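Local coordinates for protein tyrosine aminotransferase (Leishmania infantum, PDB 4IX8) that probably transfers the amino group of L-tyrosine to 2-oxoglutarate, using pyridoxal 5'-phosphate as cofactor, at residues F393-V403 against A431-H442. Sequence-based numbering, arbitrary orientation.
Sequences FYEKLLDEENV and AVDRIIEFCERH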
loop_
_atom_site.group_PDB
_atom_site.type_symbol
_atom_site.label_atom_id
_atom_site.label_comp_id
_atom_site.label_asym_id
_atom_site.label_seq_id
_atom_site.Cartn_x
_atom_site.Cartn_y
_atom_site.Cartn_z
ATOM N N PHE A 393 -12.616 -12.695 29.116
ATOM C CA PHE A 393 -12.687 -11.420 29.817
ATOM C C PHE A 393 -13.144 -10.295 28.878
ATOM O O PHE A 393 -13.960 -9.440 29.259
ATOM C CB PHE A 393 -11.321 -11.086 30.392
ATOM C CG PHE A 393 -11.324 -9.947 31.346
ATOM C CD1 PHE A 393 -11.486 -8.643 30.893
ATOM C CD2 PHE A 393 -11.133 -10.170 32.688
ATOM C CE1 PHE A 393 -11.483 -7.590 31.778
ATOM C CE2 PHE A 393 -11.132 -9.134 33.582
ATOM C CZ PHE A 393 -11.301 -7.838 33.135
ATOM N N TYR A 394 -12.617 -10.334 27.656
ATOM C CA TYR A 394 -12.897 -9.336 26.627
ATOM C C TYR A 394 -14.383 -9.404 26.263
ATOM O O TYR A 394 -15.067 -8.368 26.228
ATOM C CB TYR A 394 -11.964 -9.549 25.388
ATOM C CG TYR A 394 -12.604 -9.180 24.053
ATOM C CD1 TYR A 394 -12.631 -7.866 23.603
ATOM C CD2 TYR A 394 -13.169 -10.160 23.234
ATOM C CE1 TYR A 394 -13.248 -7.533 22.394
ATOM C CE2 TYR A 394 -13.778 -9.834 22.017
ATOM C CZ TYR A 394 -13.810 -8.524 21.603
ATOM O OH TYR A 394 -14.422 -8.190 20.414
ATOM N N GLU A 395 -14.888 -10.628 26.088
ATOM C CA GLU A 395 -16.264 -10.853 25.651
ATOM C C GLU A 395 -17.238 -10.404 26.689
ATOM O O GLU A 395 -18.158 -9.646 26.383
ATOM C CB GLU A 395 -16.509 -12.335 25.346
ATOM C CG GLU A 395 -16.028 -12.773 23.956
ATOM C CD GLU A 395 -15.777 -14.267 23.839
ATOM O OE1 GLU A 395 -15.762 -14.961 24.868
ATOM O OE2 GLU A 395 -15.572 -14.751 22.711
ATOM N N LYS A 396 -16.992 -10.819 27.926
ATOM C CA LYS A 396 -17.926 -10.558 29.008
ATOM C C LYS A 396 -17.932 -9.081 29.392
ATOM O O LYS A 396 -18.983 -8.517 29.707
ATOM C CB LYS A 396 -17.569 -11.406 30.229
ATOM C CG LYS A 396 -17.545 -12.905 29.988
ATOM C CD LYS A 396 -18.841 -13.558 30.442
ATOM C CE LYS A 396 -18.715 -15.071 30.533
ATOM N NZ LYS A 396 -18.336 -15.497 31.920
ATOM N N LEU A 397 -16.755 -8.458 29.334
ATOM C CA LEU A 397 -16.645 -7.039 29.644
ATOM C C LEU A 397 -17.488 -6.236 28.656
ATOM O O LEU A 397 -18.253 -5.348 29.049
ATOM C CB LEU A 397 -15.187 -6.567 29.589
ATOM C CG LEU A 397 -15.045 -5.038 29.652
ATOM C CD1 LEU A 397 -15.621 -4.499 30.969
ATOM C CD2 LEU A 397 -13.606 -4.608 29.473
ATOM N N LEU A 398 -17.370 -6.611 27.384
ATOM C CA LEU A 398 -18.061 -5.941 26.297
ATOM C C LEU A 398 -19.562 -6.163 26.406
ATOM O O LEU A 398 -20.363 -5.219 26.329
ATOM C CB LEU A 398 -17.539 -6.469 24.959
ATOM C CG LEU A 398 -18.262 -6.015 23.690
ATOM C CD1 LEU A 398 -17.982 -4.547 23.394
ATOM C CD2 LEU A 398 -17.823 -6.892 22.540
ATOM N N ASP A 399 -19.934 -7.398 26.706
ATOM C CA ASP A 399 -21.333 -7.748 26.774
ATOM C C ASP A 399 -22.003 -7.087 27.955
ATOM O O ASP A 399 -23.153 -6.689 27.849
ATOM C CB ASP A 399 -21.493 -9.266 26.859
ATOM C CG ASP A 399 -22.934 -9.687 26.865
ATOM O OD1 ASP A 399 -23.671 -9.299 25.937
ATOM O OD2 ASP A 399 -23.338 -10.389 27.808
ATOM N N GLU A 400 -21.290 -6.934 29.065
ATOM C CA GLU A 400 -21.902 -6.427 30.300
ATOM C C GLU A 400 -21.757 -4.918 30.506
ATOM O O GLU A 400 -22.622 -4.307 31.071
ATOM C CB GLU A 400 -21.302 -7.150 31.490
ATOM C CG GLU A 400 -21.577 -8.629 31.489
ATOM C CD GLU A 400 -20.961 -9.317 32.690
ATOM O OE1 GLU A 400 -20.781 -8.644 33.733
ATOM O OE2 GLU A 400 -20.656 -10.526 32.590
ATOM N N GLU A 401 -20.662 -4.331 30.025
ATOM C CA GLU A 401 -20.351 -2.926 30.295
ATOM C C GLU A 401 -20.122 -2.105 29.019
ATOM O O GLU A 401 -19.885 -0.903 29.090
ATOM C CB GLU A 401 -19.118 -2.839 31.190
ATOM C CG GLU A 401 -19.255 -3.569 32.521
ATOM C CD GLU A 401 -20.107 -2.816 33.488
ATOM O OE1 GLU A 401 -20.145 -1.573 33.385
ATOM O OE2 GLU A 401 -20.742 -3.462 34.349
ATOM N N ASN A 402 -20.204 -2.752 27.862
ATOM C CA ASN A 402 -20.060 -2.090 26.566
ATOM C C ASN A 402 -18.754 -1.310 26.516
ATOM O O ASN A 402 -18.680 -0.213 25.953
ATOM C CB ASN A 402 -21.257 -1.158 26.289
ATOM C CG ASN A 402 -21.468 -0.864 24.790
ATOM O OD1 ASN A 402 -20.738 -1.352 23.919
ATOM N ND2 ASN A 402 -22.484 -0.048 24.495
ATOM N N VAL A 403 -17.710 -1.922 27.068
ATOM C CA VAL A 403 -16.357 -1.410 26.953
ATOM C C VAL A 403 -15.572 -2.436 26.176
ATOM O O VAL A 403 -15.534 -3.610 26.541
ATOM C CB VAL A 403 -15.667 -1.188 28.307
ATOM C CG1 VAL A 403 -14.250 -0.717 28.088
ATOM C CG2 VAL A 403 -16.438 -0.202 29.145
ATOM N N ALA A 431 -14.525 4.471 31.671
ATOM C CA ALA A 431 -14.377 3.083 31.255
ATOM C C ALA A 431 -13.695 2.265 32.364
ATOM O O ALA A 431 -14.039 1.103 32.611
ATOM C CB ALA A 431 -13.598 3.000 29.971
ATOM N N VAL A 432 -12.710 2.877 33.008
ATOM C CA VAL A 432 -12.030 2.271 34.148
ATOM C C VAL A 432 -12.990 1.990 35.291
ATOM O O VAL A 432 -12.838 0.976 35.976
ATOM C CB VAL A 432 -10.876 3.165 34.635
ATOM C CG1 VAL A 432 -10.419 2.781 36.038
ATOM C CG2 VAL A 432 -9.713 3.091 33.643
ATOM N N ASP A 433 -13.955 2.887 35.522
ATOM C CA ASP A 433 -14.939 2.657 36.584
ATOM C C ASP A 433 -15.707 1.371 36.286
ATOM O O ASP A 433 -15.926 0.554 37.177
ATOM C CB ASP A 433 -15.946 3.831 36.723
ATOM C CG ASP A 433 -15.315 5.127 37.249
ATOM O OD1 ASP A 433 -14.238 5.065 37.855
ATOM O OD2 ASP A 433 -15.898 6.221 37.055
ATOM N N ARG A 434 -16.091 1.174 35.023
ATOM C CA ARG A 434 -16.886 0.001 34.655
ATOM C C ARG A 434 -16.086 -1.289 34.743
ATOM O O ARG A 434 -16.624 -2.355 35.064
ATOM C CB ARG A 434 -17.439 0.162 33.251
ATOM C CG ARG A 434 -18.445 1.306 33.117
ATOM C CD ARG A 434 -19.104 1.208 31.746
ATOM N NE ARG A 434 -19.644 2.471 31.262
ATOM C CZ ARG A 434 -20.103 2.662 30.027
ATOM N NH1 ARG A 434 -20.084 1.668 29.146
ATOM N NH2 ARG A 434 -20.586 3.853 29.679
ATOM N N ILE A 435 -14.783 -1.157 34.529
ATOM C CA ILE A 435 -13.882 -2.274 34.599
ATOM C C ILE A 435 -13.711 -2.692 36.056
ATOM O O ILE A 435 -13.722 -3.882 36.379
ATOM C CB ILE A 435 -12.554 -1.903 33.997
ATOM C CG1 ILE A 435 -12.730 -1.757 32.487
ATOM C CG2 ILE A 435 -11.514 -2.997 34.256
ATOM C CD1 ILE A 435 -11.643 -1.035 31.811
ATOM N N ILE A 436 -13.578 -1.710 36.939
ATOM C CA ILE A 436 -13.494 -1.982 38.357
ATOM C C ILE A 436 -14.742 -2.675 38.850
ATOM O O ILE A 436 -14.689 -3.710 39.492
ATOM C CB ILE A 436 -13.291 -0.691 39.118
ATOM C CG1 ILE A 436 -11.892 -0.160 38.807
ATOM C CG2 ILE A 436 -13.498 -0.887 40.625
ATOM C CD1 ILE A 436 -11.671 1.239 39.309
ATOM N N GLU A 437 -15.876 -2.077 38.559
ATOM C CA GLU A 437 -17.144 -2.665 38.919
ATOM C C GLU A 437 -17.247 -4.064 38.327
ATOM O O GLU A 437 -17.717 -4.989 38.967
ATOM C CB GLU A 437 -18.261 -1.761 38.432
ATOM C CG GLU A 437 -19.640 -2.319 38.519
ATOM C CD GLU A 437 -20.556 -1.515 37.642
ATOM O OE1 GLU A 437 -20.567 -0.277 37.824
ATOM O OE2 GLU A 437 -21.205 -2.103 36.741
ATOM N N PHE A 438 -16.775 -4.221 37.102
ATOM C CA PHE A 438 -16.893 -5.495 36.416
ATOM C C PHE A 438 -16.074 -6.589 37.107
ATOM O O PHE A 438 -16.527 -7.725 37.279
ATOM C CB PHE A 438 -16.438 -5.332 34.979
ATOM C CG PHE A 438 -16.278 -6.619 34.246
ATOM C CD1 PHE A 438 -17.368 -7.255 33.706
ATOM C CD2 PHE A 438 -15.051 -7.174 34.082
ATOM C CE1 PHE A 438 -17.232 -8.421 33.023
ATOM C CE2 PHE A 438 -14.912 -8.349 33.389
ATOM C CZ PHE A 438 -16.010 -8.971 32.869
ATOM N N CYS A 439 -14.869 -6.231 37.525
ATOM C CA CYS A 439 -13.997 -7.183 38.189
ATOM C C CYS A 439 -14.576 -7.649 39.540
ATOM O O CYS A 439 -14.603 -8.851 39.824
ATOM C CB CYS A 439 -12.618 -6.566 38.389
ATOM S SG CYS A 439 -11.660 -6.517 36.913
ATOM N N GLU A 440 -15.035 -6.701 40.357
ATOM C CA GLU A 440 -15.555 -7.030 41.691
ATOM C C GLU A 440 -16.704 -8.012 41.584
ATOM O O GLU A 440 -16.816 -8.958 42.363
ATOM C CB GLU A 440 -16.021 -5.777 42.436
ATOM C CG GLU A 440 -14.932 -4.739 42.670
ATOM C CD GLU A 440 -14.011 -5.062 43.842
ATOM O OE1 GLU A 440 -14.068 -6.194 44.382
ATOM O OE2 GLU A 440 -13.223 -4.160 44.217
ATOM N N ARG A 441 -17.536 -7.793 40.586
ATOM C CA ARG A 441 -18.679 -8.635 40.349
ATOM C C ARG A 441 -18.309 -10.080 39.991
ATOM O O ARG A 441 -18.986 -11.010 40.431
ATOM C CB ARG A 441 -19.516 -8.010 39.243
ATOM C CG ARG A 441 -20.693 -8.834 38.818
ATOM C CD ARG A 441 -21.647 -8.018 37.962
ATOM N NE ARG A 441 -21.017 -7.600 36.704
ATOM C CZ ARG A 441 -20.736 -6.339 36.368
ATOM N NH1 ARG A 441 -21.026 -5.321 37.176
ATOM N NH2 ARG A 441 -20.163 -6.095 35.203
ATOM N N HIS A 442 -17.238 -10.276 39.217
ATOM C CA HIS A 442 -16.853 -11.620 38.779
ATOM C C HIS A 442 -15.828 -12.331 39.693
ATOM O O HIS A 442 -15.532 -13.509 39.501
ATOM C CB HIS A 442 -16.306 -11.555 37.355
ATOM C CG HIS A 442 -17.360 -11.339 36.313
ATOM N ND1 HIS A 442 -17.993 -12.383 35.667
ATOM C CD2 HIS A 442 -17.879 -10.206 35.780
ATOM C CE1 HIS A 442 -18.857 -11.903 34.794
ATOM N NE2 HIS A 442 -18.812 -10.582 34.845
#
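Phe438 is the aromatic knob of this helix pair, seated in a hole formed by Phe393, Leu397, Glu400 and Glu401. With CG anti to the backbone N (chi1 169°), its ring reaches across to helix 393-401 and makes an edge-to-face stack: CE2 lies over the Phe393 face, the centroids 5.1 Å apart and the planes at 75°. Leu397 CA lies over one face of the Phe438 ring in a CH-pi contact, 4.0 Å from the centroid, while His442 CD2 covers the opposite face. Another branch of Leu397, CD2, meets Ile435 CG1 at 4.2 Å.

In this class I aminotransferase, the two helices are joined in sequence by strands 403-407 and 416-420, neighbours in the smaller, five-stranded sheet.

The polar contacts illustrate how one carboxylate oxygen can serve several donors. Glu400 OE1 takes a fairly straight bond from His442 NE2 (3.0 Å, 162°) and a side-on, two-nitrogen grip from Arg441 NE and NH2. Arg441 NH2 also bridges to Glu401 OE2 at 2.8 Å, and Glu437 completes this salt-bridge network. Asp386 holds His442 ND1, fixing the imidazole from its other nitrogen. At the C-terminal end of helix 393-401, Arg434 NH1 donates to the carbonyl oxygen Glu401 O at 2.6 Å, and Ser68 O is its second acceptor.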